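Local coordinates for cell division protein FtsZ 1 (Methanocaldococcus jannaschii, PDB 2VAP) that binds guanine nucleotides and, as an FtsZ, probably hydrolyses GTP and polymerises into the contractile ring that marks the site of cell division, at residues Ala38-Val43 and Leu225-Gly230; Gly151-Ala156 and Val242-Gly247; Val155-Leu160 and Asn217-Leu222; Glu175-Leu180 and Leu187-Asn192; Ala237-Val242 and Gly284-Val289. All blocks are in the same frame, centred on the assembly; numbering follows the deposited sequence.

Contact 1 (Ala38-Val43 and Leu225-Gly230); sequences AKITVV and LITKDG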
# COMPACT_ATOMS: atom_id res chain seq x y z
N ALA A 38 4.86 -15.49 -4.02
CA ALA A 38 4.32 -14.75 -5.16
C ALA A 38 5.37 -13.82 -5.75
O ALA A 38 6.19 -13.25 -5.03
CB ALA A 38 3.10 -13.96 -4.74
N LYS A 39 5.33 -13.68 -7.08
CA LYS A 39 6.11 -12.65 -7.76
C LYS A 39 5.38 -11.33 -7.59
O LYS A 39 4.25 -11.17 -8.04
CB LYS A 39 6.29 -12.99 -9.24
CG LYS A 39 7.20 -14.18 -9.51
CD LYS A 39 7.38 -14.42 -11.00
CE LYS A 39 8.28 -15.62 -11.26
NZ LYS A 39 8.46 -15.87 -12.72
N ILE A 40 6.03 -10.38 -6.91
CA ILE A 40 5.41 -9.11 -6.56
C ILE A 40 6.17 -7.94 -7.17
O ILE A 40 7.40 -7.88 -7.10
CB ILE A 40 5.28 -8.94 -5.02
CG1 ILE A 40 4.44 -10.07 -4.42
CG2 ILE A 40 4.67 -7.57 -4.66
CD1 ILE A 40 4.35 -10.07 -2.91
N THR A 41 5.43 -7.01 -7.77
CA THR A 41 6.00 -5.78 -8.30
C THR A 41 5.30 -4.57 -7.70
O THR A 41 4.07 -4.54 -7.61
CB THR A 41 5.92 -5.75 -9.85
OG1 THR A 41 6.55 -6.91 -10.39
CG2 THR A 41 6.61 -4.51 -10.41
N VAL A 42 6.08 -3.58 -7.27
CA VAL A 42 5.55 -2.33 -6.76
C VAL A 42 5.82 -1.22 -7.77
O VAL A 42 6.98 -0.99 -8.15
CB VAL A 42 6.16 -1.95 -5.38
CG1 VAL A 42 5.52 -0.68 -4.83
CG2 VAL A 42 5.99 -3.09 -4.38
N VAL A 43 4.76 -0.56 -8.23
CA VAL A 43 4.87 0.52 -9.21
C VAL A 43 4.52 1.86 -8.58
O VAL A 43 3.39 2.07 -8.12
CB VAL A 43 3.97 0.26 -10.46
CG1 VAL A 43 4.19 1.34 -11.51
CG2 VAL A 43 4.25 -1.11 -11.05
N LEU A 225 4.46 -8.81 4.66
CA LEU A 225 3.53 -9.76 5.27
C LEU A 225 3.59 -11.09 4.51
O LEU A 225 3.49 -12.16 5.12
CB LEU A 225 2.11 -9.19 5.27
CG LEU A 225 0.97 -10.00 5.91
CD1 LEU A 225 1.13 -10.08 7.42
CD2 LEU A 225 -0.37 -9.38 5.55
N ILE A 226 3.76 -11.00 3.20
CA ILE A 226 3.87 -12.17 2.32
C ILE A 226 5.32 -12.64 2.16
O ILE A 226 5.60 -13.84 2.27
CB ILE A 226 3.27 -11.88 0.92
CG1 ILE A 226 1.85 -11.31 1.04
CG2 ILE A 226 3.29 -13.14 0.04
CD1 ILE A 226 1.35 -10.59 -0.20
N THR A 227 6.24 -11.70 1.93
CA THR A 227 7.59 -12.03 1.44
C THR A 227 8.66 -12.24 2.51
O THR A 227 9.60 -13.00 2.30
CB THR A 227 8.12 -10.95 0.46
OG1 THR A 227 8.26 -9.70 1.15
CG2 THR A 227 7.17 -10.78 -0.72
N LYS A 228 8.53 -11.55 3.64
CA LYS A 228 9.58 -11.55 4.66
C LYS A 228 9.53 -12.79 5.55
O LYS A 228 8.45 -13.33 5.82
CB LYS A 228 9.49 -10.28 5.51
CG LYS A 228 10.68 -10.04 6.44
CD LYS A 228 10.58 -8.68 7.12
CE LYS A 228 11.74 -8.46 8.08
NZ LYS A 228 11.76 -7.08 8.62
N ASP A 229 10.70 -13.24 5.98
CA ASP A 229 10.80 -14.30 6.98
C ASP A 229 10.11 -13.84 8.26
O ASP A 229 10.33 -12.71 8.71
CB ASP A 229 12.27 -14.61 7.27
CG ASP A 229 12.44 -15.80 8.20
OD1 ASP A 229 12.67 -15.58 9.41
OD2 ASP A 229 12.33 -16.94 7.73
N GLY A 230 9.27 -14.69 8.82
CA GLY A 230 8.52 -14.32 10.01
C GLY A 230 8.32 -15.42 11.02
O GLY A 230 8.62 -16.59 10.75
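Ile-40 reaches out from the start of a strand to the last turn of the helix in 225-230, and it supplies the side chain that meets both partners there. Its CB points toward the helix, yet neither CB nor the CG2 branch comes within touching distance of the other segment. CG1 carries the approach: it stands beside the backbone N (chi1 -59°), and the second torsion is extended (chi2 175°), which sends CD1 straight out. That methyl meets Thr-227 CG2 tip to tip at 3.6 Å and lies 4.1 Å from Ile-226 CD1, the two isoleucine side chains crossing obliquely. Strand 40-45 is the first strand in sequence of the parallel, Rossmann-like GTPase sheet and leads directly to the nucleotide-binding Gly-47 and Ala-48, whereas helix 204-227 is the long core helix that in the tubulin/FtsZ family links the GTPase domain to the C-terminal domain. The contact therefore joins the beginning of the strand to the C-terminal end of that helix, some way from the nucleotide. Thr-227 divides its side chain by polarity: CG2 faces Ile-40, while OG1 hydrogen-bonds to Glu-62 O and, more weakly, to Val-223 O. Strand 124-130 borders both isoleucine side chains, Met-124 touching Ile-40 and Ile-226 and Phe-126 packing on Ile-40. Ile-226 also rests against Val-239 of the following helix.

Contact 2 (Gly151-Ala156 and Val242-Gly247); sequences GALTVA and VMNNGG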
# COMPACT_ATOMS: atom_id res chain seq x y z
N GLY A 151 -3.60 -10.65 -15.32
CA GLY A 151 -4.10 -11.63 -14.36
C GLY A 151 -3.57 -11.50 -12.95
O GLY A 151 -3.76 -12.39 -12.12
N ALA A 152 -2.90 -10.38 -12.67
CA ALA A 152 -2.30 -10.15 -11.36
C ALA A 152 -3.32 -9.66 -10.34
O ALA A 152 -4.29 -8.98 -10.69
CB ALA A 152 -1.15 -9.15 -11.47
N LEU A 153 -3.11 -10.03 -9.07
CA LEU A 153 -3.84 -9.43 -7.96
C LEU A 153 -3.43 -7.97 -7.89
O LEU A 153 -2.26 -7.66 -7.64
CB LEU A 153 -3.55 -10.16 -6.65
CG LEU A 153 -4.14 -9.62 -5.34
CD1 LEU A 153 -5.67 -9.61 -5.36
CD2 LEU A 153 -3.63 -10.42 -4.16
N THR A 154 -4.38 -7.08 -8.12
CA THR A 154 -4.10 -5.66 -8.32
C THR A 154 -4.51 -4.82 -7.12
O THR A 154 -5.70 -4.66 -6.83
CB THR A 154 -4.79 -5.15 -9.61
OG1 THR A 154 -4.42 -6.00 -10.71
CG2 THR A 154 -4.39 -3.72 -9.93
N VAL A 155 -3.51 -4.29 -6.42
CA VAL A 155 -3.74 -3.53 -5.19
C VAL A 155 -3.15 -2.12 -5.31
O VAL A 155 -1.98 -1.96 -5.63
CB VAL A 155 -3.13 -4.25 -3.95
CG1 VAL A 155 -3.32 -3.41 -2.68
CG2 VAL A 155 -3.75 -5.63 -3.77
N ALA A 156 -3.98 -1.12 -5.06
CA ALA A 156 -3.51 0.26 -5.03
C ALA A 156 -3.36 0.73 -3.59
O ALA A 156 -4.21 0.44 -2.74
CB ALA A 156 -4.46 1.17 -5.79
N VAL A 242 -8.59 -12.69 0.69
CA VAL A 242 -9.09 -11.46 1.30
C VAL A 242 -9.05 -10.28 0.33
O VAL A 242 -9.97 -9.46 0.29
CB VAL A 242 -8.31 -11.12 2.60
CG1 VAL A 242 -8.62 -9.71 3.10
CG2 VAL A 242 -8.61 -12.13 3.69
N MET A 243 -7.99 -10.22 -0.48
CA MET A 243 -7.74 -9.04 -1.32
C MET A 243 -8.36 -9.08 -2.72
O MET A 243 -8.49 -8.03 -3.37
CB MET A 243 -6.24 -8.72 -1.39
CG MET A 243 -5.61 -8.49 -0.02
SD MET A 243 -4.04 -7.60 -0.08
CE MET A 243 -4.63 -5.90 -0.06
N ASN A 244 -8.74 -10.27 -3.19
CA ASN A 244 -9.38 -10.43 -4.51
C ASN A 244 -10.60 -9.54 -4.71
O ASN A 244 -10.78 -8.95 -5.78
CB ASN A 244 -9.78 -11.89 -4.76
CG ASN A 244 -8.75 -12.66 -5.58
OD1 ASN A 244 -7.88 -12.07 -6.22
ND2 ASN A 244 -8.85 -13.98 -5.57
N ASN A 245 -11.44 -9.46 -3.68
CA ASN A 245 -12.60 -8.58 -3.68
C ASN A 245 -12.61 -7.71 -2.43
O ASN A 245 -13.64 -7.57 -1.75
CB ASN A 245 -13.90 -9.39 -3.81
CG ASN A 245 -14.02 -10.09 -5.16
OD1 ASN A 245 -14.13 -11.31 -5.24
ND2 ASN A 245 -14.00 -9.30 -6.24
N GLY A 246 -11.46 -7.13 -2.13
CA GLY A 246 -11.28 -6.29 -0.94
C GLY A 246 -11.98 -4.94 -1.02
O GLY A 246 -12.22 -4.30 0.00
N GLY A 247 -12.31 -4.52 -2.24
CA GLY A 247 -13.02 -3.26 -2.47
C GLY A 247 -12.23 -2.06 -1.99
O GLY A 247 -11.08 -1.87 -2.37
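Leu-153, the first residue of its strand, and Asn-244, next to Met-243, bring their CA atoms within 6.6 Å, the closest pair of CA atoms between 151-156 and 242-247. From the strand, Leu-153 and Val-155 both point toward the other segment. The leucine crosses the Met-243 side chain at about a right angle and lays its CD1 and CD2 beside the first carbon of the methionine, CD1 lying 4.1 Å from Met-243 CB. The same CD1 also abuts Asn-244 OD1 at 3.4 Å, an apolar group against an amide oxygen with no hydrogen bond between them. Farther along, Met-243 bends at its thioether (chi3 86°), and this turn brings CE over the isopropyl group of Val-155, equidistant from CG1 and CG2 at 3.8 Å. One flexible side chain thus spans two successive inward-facing strand residues. The carbonyl of Met-243 is taken up by Thr-186 OG1. Strand 153-160 is flanked in the parallel sheet by 124-130 and 186-191; Met-124 of the former touches Leu-153, Val-155 and Met-243 alike, while the helix 236-243 turns its Val-242 toward strand 316-323 of the C-terminal sheet.

Contact 3 (Val155-Leu160 and Asn217-Leu222); sequences VAVVTL and NAVKGL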
# COMPACT_ATOMS: atom_id res chain seq x y z
N VAL A 155 -3.51 -4.29 -6.42
CA VAL A 155 -3.74 -3.53 -5.19
C VAL A 155 -3.15 -2.12 -5.31
O VAL A 155 -1.98 -1.96 -5.63
CB VAL A 155 -3.13 -4.25 -3.95
CG1 VAL A 155 -3.32 -3.41 -2.68
CG2 VAL A 155 -3.75 -5.63 -3.77
N ALA A 156 -3.98 -1.12 -5.06
CA ALA A 156 -3.51 0.26 -5.03
C ALA A 156 -3.36 0.73 -3.59
O ALA A 156 -4.21 0.44 -2.74
CB ALA A 156 -4.46 1.17 -5.79
N VAL A 157 -2.27 1.43 -3.31
CA VAL A 157 -2.05 2.08 -2.02
C VAL A 157 -1.76 3.54 -2.31
O VAL A 157 -0.66 3.89 -2.75
CB VAL A 157 -0.89 1.44 -1.21
CG1 VAL A 157 -0.77 2.10 0.16
CG2 VAL A 157 -1.10 -0.07 -1.06
N VAL A 158 -2.77 4.38 -2.09
CA VAL A 158 -2.71 5.78 -2.52
C VAL A 158 -3.11 6.74 -1.42
O VAL A 158 -3.86 6.38 -0.50
CB VAL A 158 -3.60 6.03 -3.78
CG1 VAL A 158 -3.05 5.29 -5.00
CG2 VAL A 158 -5.06 5.62 -3.51
N THR A 159 -2.62 7.97 -1.51
CA THR A 159 -3.01 9.03 -0.58
C THR A 159 -3.95 10.03 -1.24
O THR A 159 -3.89 10.25 -2.45
CB THR A 159 -1.80 9.80 -0.00
OG1 THR A 159 -1.09 10.45 -1.07
CG2 THR A 159 -0.87 8.87 0.75
N LEU A 160 -4.82 10.63 -0.43
CA LEU A 160 -5.59 11.80 -0.84
C LEU A 160 -4.90 13.03 -0.24
O LEU A 160 -4.34 12.95 0.85
CB LEU A 160 -7.04 11.69 -0.36
CG LEU A 160 -7.91 10.59 -0.96
CD1 LEU A 160 -9.25 10.54 -0.24
CD2 LEU A 160 -8.12 10.77 -2.46
N ASN A 217 5.38 2.42 5.43
CA ASN A 217 4.83 1.44 6.37
C ASN A 217 3.69 0.62 5.79
O ASN A 217 3.59 -0.58 6.05
CB ASN A 217 4.38 2.14 7.66
CG ASN A 217 5.53 2.38 8.63
OD1 ASN A 217 5.46 1.99 9.80
ND2 ASN A 217 6.59 3.03 8.16
N ALA A 218 2.83 1.26 5.01
CA ALA A 218 1.68 0.60 4.40
C ALA A 218 2.09 -0.36 3.28
O ALA A 218 1.68 -1.52 3.28
CB ALA A 218 0.67 1.63 3.89
N VAL A 219 2.89 0.14 2.34
CA VAL A 219 3.33 -0.66 1.19
C VAL A 219 4.30 -1.77 1.62
O VAL A 219 4.08 -2.95 1.31
CB VAL A 219 3.96 0.21 0.07
CG1 VAL A 219 4.50 -0.65 -1.07
CG2 VAL A 219 2.93 1.20 -0.48
N LYS A 220 5.36 -1.40 2.33
CA LYS A 220 6.35 -2.37 2.83
C LYS A 220 5.70 -3.39 3.77
O LYS A 220 6.01 -4.58 3.70
CB LYS A 220 7.51 -1.65 3.52
CG LYS A 220 8.74 -2.51 3.76
CD LYS A 220 9.89 -1.68 4.32
CE LYS A 220 11.11 -2.54 4.59
NZ LYS A 220 12.24 -1.73 5.13
N GLY A 221 4.80 -2.92 4.63
CA GLY A 221 4.09 -3.78 5.57
C GLY A 221 3.20 -4.82 4.91
O GLY A 221 3.14 -5.96 5.36
N LEU A 222 2.51 -4.42 3.84
CA LEU A 222 1.66 -5.35 3.09
C LEU A 222 2.47 -6.36 2.28
O LEU A 222 2.15 -7.55 2.27
CB LEU A 222 0.67 -4.60 2.19
CG LEU A 222 -0.61 -4.08 2.85
CD1 LEU A 222 -1.28 -3.03 1.96
CD2 LEU A 222 -1.57 -5.22 3.15
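Val-157 is the focus of the apolar packing between the strand 155-160 and the helix 217-222, whose axes run nearly antiparallel (165°) at a closest approach of 9.5 Å. With CG1 opposite the backbone N (chi1 -177°), the two methyls of Val-157 are directed to different helix residues. CG1 touches both Ala-218 CB at 4.0 Å and Val-219 CG2 at 3.9 Å, and the valine side chains lie across each other at a slant. CG2 instead looks along the helix, one turn on from Ala-218, to Leu-222 CD1 at 4.2 Å. A single branched side chain thereby spreads over three positions of the helix, and all four residues are buried.

The polar groups here bond within the helix or to other strands. Within the helix, Gly-221 N donates to Asn-217 O at 3.0 Å and Leu-222 N to Ala-218 O at 3.1 Å; on the strand, Val-157 O is bonded by Thr-128 OG1. Gly-221 O forms a hydrogen bond with His-288 ND1 of the C-terminal sheet. No hydrogen bond joins strand to helix.

The arrangement is helix-on-sheet packing in the nucleotide-binding domain, with the side chain of Val-219 about 10 Å from the bound GDP and Asp-212, a GTP-binding residue, on the same helix. Val-158 and Leu-160 alternate with Val-157 and turn to helix 167-181, while strands 124-130 and 186-191 flank the strand in the sheet.

Contact 4 (Glu175-Leu180 and Leu187-Asn192); sequences EGLERL and LVVIPN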
# COMPACT_ATOMS: atom_id res chain seq x y z
N GLU A 175 -11.51 12.06 -8.58
CA GLU A 175 -11.80 11.56 -9.93
C GLU A 175 -10.86 10.41 -10.28
O GLU A 175 -11.28 9.42 -10.89
CB GLU A 175 -11.70 12.68 -10.97
CG GLU A 175 -12.86 13.67 -10.93
CD GLU A 175 -12.74 14.79 -11.95
OE1 GLU A 175 -11.67 14.94 -12.57
OE2 GLU A 175 -13.73 15.53 -12.12
N GLY A 176 -9.60 10.53 -9.87
CA GLY A 176 -8.61 9.47 -10.04
C GLY A 176 -8.91 8.25 -9.20
O GLY A 176 -8.66 7.11 -9.63
N LEU A 177 -9.44 8.47 -8.00
CA LEU A 177 -9.84 7.39 -7.10
C LEU A 177 -10.99 6.58 -7.69
O LEU A 177 -11.04 5.36 -7.54
CB LEU A 177 -10.21 7.95 -5.72
CG LEU A 177 -10.31 6.99 -4.53
CD1 LEU A 177 -8.94 6.44 -4.14
CD2 LEU A 177 -10.94 7.71 -3.35
N GLU A 178 -11.91 7.27 -8.36
CA GLU A 178 -13.04 6.64 -9.04
C GLU A 178 -12.56 5.76 -10.21
O GLU A 178 -13.09 4.67 -10.42
CB GLU A 178 -14.04 7.70 -9.53
CG GLU A 178 -15.34 7.14 -10.13
CD GLU A 178 -16.21 6.42 -9.11
OE1 GLU A 178 -16.80 5.38 -9.47
OE2 GLU A 178 -16.32 6.89 -7.96
N ARG A 179 -11.57 6.25 -10.95
CA ARG A 179 -10.99 5.50 -12.07
C ARG A 179 -10.20 4.28 -11.59
O ARG A 179 -10.24 3.22 -12.23
CB ARG A 179 -10.11 6.40 -12.94
CG ARG A 179 -10.86 7.50 -13.68
CD ARG A 179 -10.01 8.15 -14.77
NE ARG A 179 -8.75 8.69 -14.26
CZ ARG A 179 -8.59 9.91 -13.76
NH1 ARG A 179 -9.62 10.76 -13.70
NH2 ARG A 179 -7.40 10.30 -13.33
N LEU A 180 -9.49 4.43 -10.47
CA LEU A 180 -8.75 3.33 -9.85
C LEU A 180 -9.67 2.20 -9.40
O LEU A 180 -9.36 1.02 -9.58
CB LEU A 180 -7.91 3.82 -8.66
CG LEU A 180 -6.48 4.30 -8.90
CD1 LEU A 180 -5.93 4.93 -7.62
CD2 LEU A 180 -5.57 3.16 -9.36
N LEU A 187 -8.45 -1.40 -3.05
CA LEU A 187 -8.02 -0.01 -3.14
C LEU A 187 -7.80 0.54 -1.73
O LEU A 187 -8.75 0.89 -1.03
CB LEU A 187 -9.05 0.82 -3.92
CG LEU A 187 -8.92 2.35 -4.04
CD1 LEU A 187 -7.58 2.78 -4.62
CD2 LEU A 187 -10.06 2.90 -4.89
N VAL A 188 -6.53 0.59 -1.32
CA VAL A 188 -6.16 1.10 -0.00
C VAL A 188 -5.98 2.61 -0.10
O VAL A 188 -5.09 3.09 -0.82
CB VAL A 188 -4.87 0.44 0.54
CG1 VAL A 188 -4.57 0.92 1.95
CG2 VAL A 188 -4.98 -1.09 0.51
N VAL A 189 -6.82 3.35 0.61
CA VAL A 189 -6.79 4.81 0.57
C VAL A 189 -6.35 5.40 1.91
O VAL A 189 -6.89 5.05 2.97
CB VAL A 189 -8.16 5.41 0.08
CG1 VAL A 189 -9.31 5.04 1.03
CG2 VAL A 189 -8.06 6.92 -0.11
N ILE A 190 -5.36 6.29 1.85
CA ILE A 190 -4.84 6.98 3.03
C ILE A 190 -5.13 8.47 2.91
O ILE A 190 -4.54 9.15 2.07
CB ILE A 190 -3.31 6.75 3.20
CG1 ILE A 190 -3.00 5.25 3.27
CG2 ILE A 190 -2.79 7.48 4.44
CD1 ILE A 190 -1.55 4.90 2.95
N PRO A 191 -6.05 8.99 3.74
CA PRO A 191 -6.32 10.43 3.69
C PRO A 191 -5.26 11.22 4.46
O PRO A 191 -5.22 11.17 5.69
CB PRO A 191 -7.70 10.56 4.34
CG PRO A 191 -7.86 9.34 5.20
CD PRO A 191 -6.86 8.30 4.76
N ASN A 192 -4.40 11.93 3.72
CA ASN A 192 -3.33 12.73 4.33
C ASN A 192 -3.82 13.73 5.37
O ASN A 192 -3.12 14.01 6.34
CB ASN A 192 -2.50 13.46 3.26
CG ASN A 192 -1.48 12.56 2.58
OD1 ASN A 192 -0.91 12.93 1.55
ND2 ASN A 192 -1.23 11.39 3.15
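Leu-187 projects from strand 187-191 as a bump between Leu-177 and Leu-180, which sit three residues apart on the facing side of helix 175-180. Strand and helix run close to antiparallel (161°), their axes 10.3 Å apart at the nearest point. The forked end of Leu-187 fills the hollow: both its methyls face Leu-177 CD1, CD2 at 3.8 Å and CD1 at 3.9 Å. Leu-187 CD2 also lies 3.7 Å from the backbone O of Leu-177, and Leu-187 CD1 meets Leu-180 CD1 at 4.0 Å. Leu-187 slants across Leu-177 but meets Leu-180 at nearly a right angle, so the two helix side chains bracket it differently. In return, Leu-177 offers a bump of its own. Though the CB of this residue does not aim at the strand, CG stands opposite the backbone N (chi1 -164°) and CD1 is carried into the dip between Leu-187 and Val-189, where Val-189 CG2 is 4.2 Å away. These elements belong to the beta-alpha-beta crossover of strand 153-160, helix 167-181 and strand 186-191, the helix covering one face of the GTPase sheet. Leu-180 also packs on Ala-140 and Pro-141. Across the contact itself only hydrocarbon surfaces and one carbonyl meet, with no hydrogen bond and no charge, which implies that complementary shape and burial, rather than directional bonding, set how helix and strand fit.

Contact 5 (Ala237-Val242 and Gly284-Val289); sequences ADVKAV and GALIHV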
# COMPACT_ATOMS: atom_id res chain seq x y z
N ALA A 237 -2.07 -17.43 -1.21
CA ALA A 237 -3.45 -17.89 -1.41
C ALA A 237 -4.41 -17.27 -0.40
O ALA A 237 -5.53 -16.90 -0.75
CB ALA A 237 -3.51 -19.41 -1.35
N ASP A 238 -3.96 -17.15 0.85
CA ASP A 238 -4.76 -16.55 1.92
C ASP A 238 -4.90 -15.04 1.77
O ASP A 238 -5.95 -14.47 2.08
CB ASP A 238 -4.19 -16.92 3.29
CG ASP A 238 -4.34 -18.39 3.62
OD1 ASP A 238 -5.29 -19.03 3.12
OD2 ASP A 238 -3.52 -18.92 4.40
N VAL A 239 -3.83 -14.39 1.32
CA VAL A 239 -3.85 -12.96 1.01
C VAL A 239 -4.82 -12.70 -0.15
O VAL A 239 -5.64 -11.78 -0.09
CB VAL A 239 -2.44 -12.41 0.68
CG1 VAL A 239 -2.51 -11.00 0.10
CG2 VAL A 239 -1.57 -12.42 1.92
N LYS A 240 -4.71 -13.52 -1.19
CA LYS A 240 -5.58 -13.43 -2.37
C LYS A 240 -7.05 -13.59 -2.00
O LYS A 240 -7.91 -12.90 -2.55
CB LYS A 240 -5.16 -14.46 -3.42
CG LYS A 240 -5.51 -14.07 -4.85
CD LYS A 240 -5.01 -15.11 -5.84
CE LYS A 240 -5.35 -14.71 -7.27
NZ LYS A 240 -4.86 -15.72 -8.25
N ALA A 241 -7.34 -14.50 -1.06
CA ALA A 241 -8.70 -14.76 -0.60
C ALA A 241 -9.38 -13.52 0.00
O ALA A 241 -10.58 -13.32 -0.16
CB ALA A 241 -8.72 -15.91 0.40
N VAL A 242 -8.59 -12.69 0.69
CA VAL A 242 -9.09 -11.46 1.30
C VAL A 242 -9.05 -10.28 0.33
O VAL A 242 -9.97 -9.46 0.29
CB VAL A 242 -8.31 -11.12 2.60
CG1 VAL A 242 -8.62 -9.71 3.10
CG2 VAL A 242 -8.61 -12.13 3.69
N GLY A 284 -13.33 -7.76 5.97
CA GLY A 284 -12.03 -8.42 6.01
C GLY A 284 -10.94 -7.56 6.61
O GLY A 284 -11.12 -6.35 6.79
N ALA A 285 -9.81 -8.18 6.93
CA ALA A 285 -8.67 -7.48 7.52
C ALA A 285 -7.36 -8.22 7.30
O ALA A 285 -7.31 -9.45 7.32
CB ALA A 285 -8.90 -7.25 9.01
N LEU A 286 -6.29 -7.44 7.09
CA LEU A 286 -4.93 -7.96 7.13
C LEU A 286 -4.22 -7.35 8.32
O LEU A 286 -4.30 -6.14 8.55
CB LEU A 286 -4.18 -7.65 5.83
CG LEU A 286 -4.71 -8.24 4.52
CD1 LEU A 286 -5.65 -7.27 3.82
CD2 LEU A 286 -3.55 -8.59 3.59
N ILE A 287 -3.53 -8.18 9.09
CA ILE A 287 -2.81 -7.73 10.28
C ILE A 287 -1.34 -8.13 10.18
O ILE A 287 -1.02 -9.31 10.05
CB ILE A 287 -3.40 -8.32 11.59
CG1 ILE A 287 -4.91 -8.07 11.68
CG2 ILE A 287 -2.68 -7.74 12.82
CD1 ILE A 287 -5.59 -8.81 12.82
N HIS A 288 -0.46 -7.14 10.24
CA HIS A 288 0.97 -7.39 10.30
C HIS A 288 1.51 -6.91 11.64
O HIS A 288 1.57 -5.70 11.90
CB HIS A 288 1.71 -6.70 9.14
CG HIS A 288 3.12 -7.18 8.95
ND1 HIS A 288 3.81 -6.99 7.77
CD2 HIS A 288 3.96 -7.84 9.78
CE1 HIS A 288 5.02 -7.51 7.89
NE2 HIS A 288 5.14 -8.03 9.10
N VAL A 289 1.90 -7.86 12.48
CA VAL A 289 2.51 -7.56 13.78
C VAL A 289 4.02 -7.55 13.62
O VAL A 289 4.61 -8.52 13.14
CB VAL A 289 2.08 -8.58 14.86
CG1 VAL A 289 2.61 -8.16 16.23
CG2 VAL A 289 0.57 -8.73 14.90
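Val-242, which packs against Leu-286 across the contact, has a backbone N shared by two carbonyls of its own helix, both weakly: it donates to Val-239 O at 3.2 Å and to Asp-238 O at 3.5 Å. By contrast, Ala-241 N one residue earlier makes a regular bond to Ala-237 O at 3.0 Å. The apolar side of the turn faces the strand. Val-242 points toward it and sets CG1 against Leu-286 CD1 at 3.9 Å, the two side chains lying alongside each other and running in opposing senses. CG1 also lies 4.3 Å from Ala-285 N, beside the strand backbone where Gly-284 comes closest, its CA 6.3 Å from Val-242 CA. Leu-286 places its CG opposite the carbonyl carbon (chi1 -62°), which turns both methyls to the helix, CD1 to Val-242 and CD2, more loosely, to Val-239 CG1 at 4.4 Å. Strand 284-291 is an inner strand of the mixed four-stranded sheet of the C-terminal domain, paired with 331-338 and 316-323, and the helix lies against one face of it; segments 237-242 and 284-289 run with their N-to-C directions 141° apart. On that face Leu-286 also meets Leu-222 and Leu-225 of helix 204-227, and Val-242 touches Thr-338 of strand 331-338. Ile-287, the next residue along, turns instead to Val-303 of helix 297-310.

All five contacts are buried and rely on apolar side chains, with no hydrogen bond across any of them. Contact 3 lies at the centre of the chain, whereas contacts 1 and 2 include the partly exposed Thr-227 and Asn-244. Contacts 1 and 3 share helix 204-227, contacts 2 and 3 strand 153-160, and contacts 2 and 5 helix 236-243. Both of these helices pack on the GTPase sheet and on the C-terminal sheet, and so lie between the two. Contact 4 packs a crossover helix on the other face of the GTPase sheet and meets contact 3 through paired strands. Contact 5 is the one built on the C-terminal sheet.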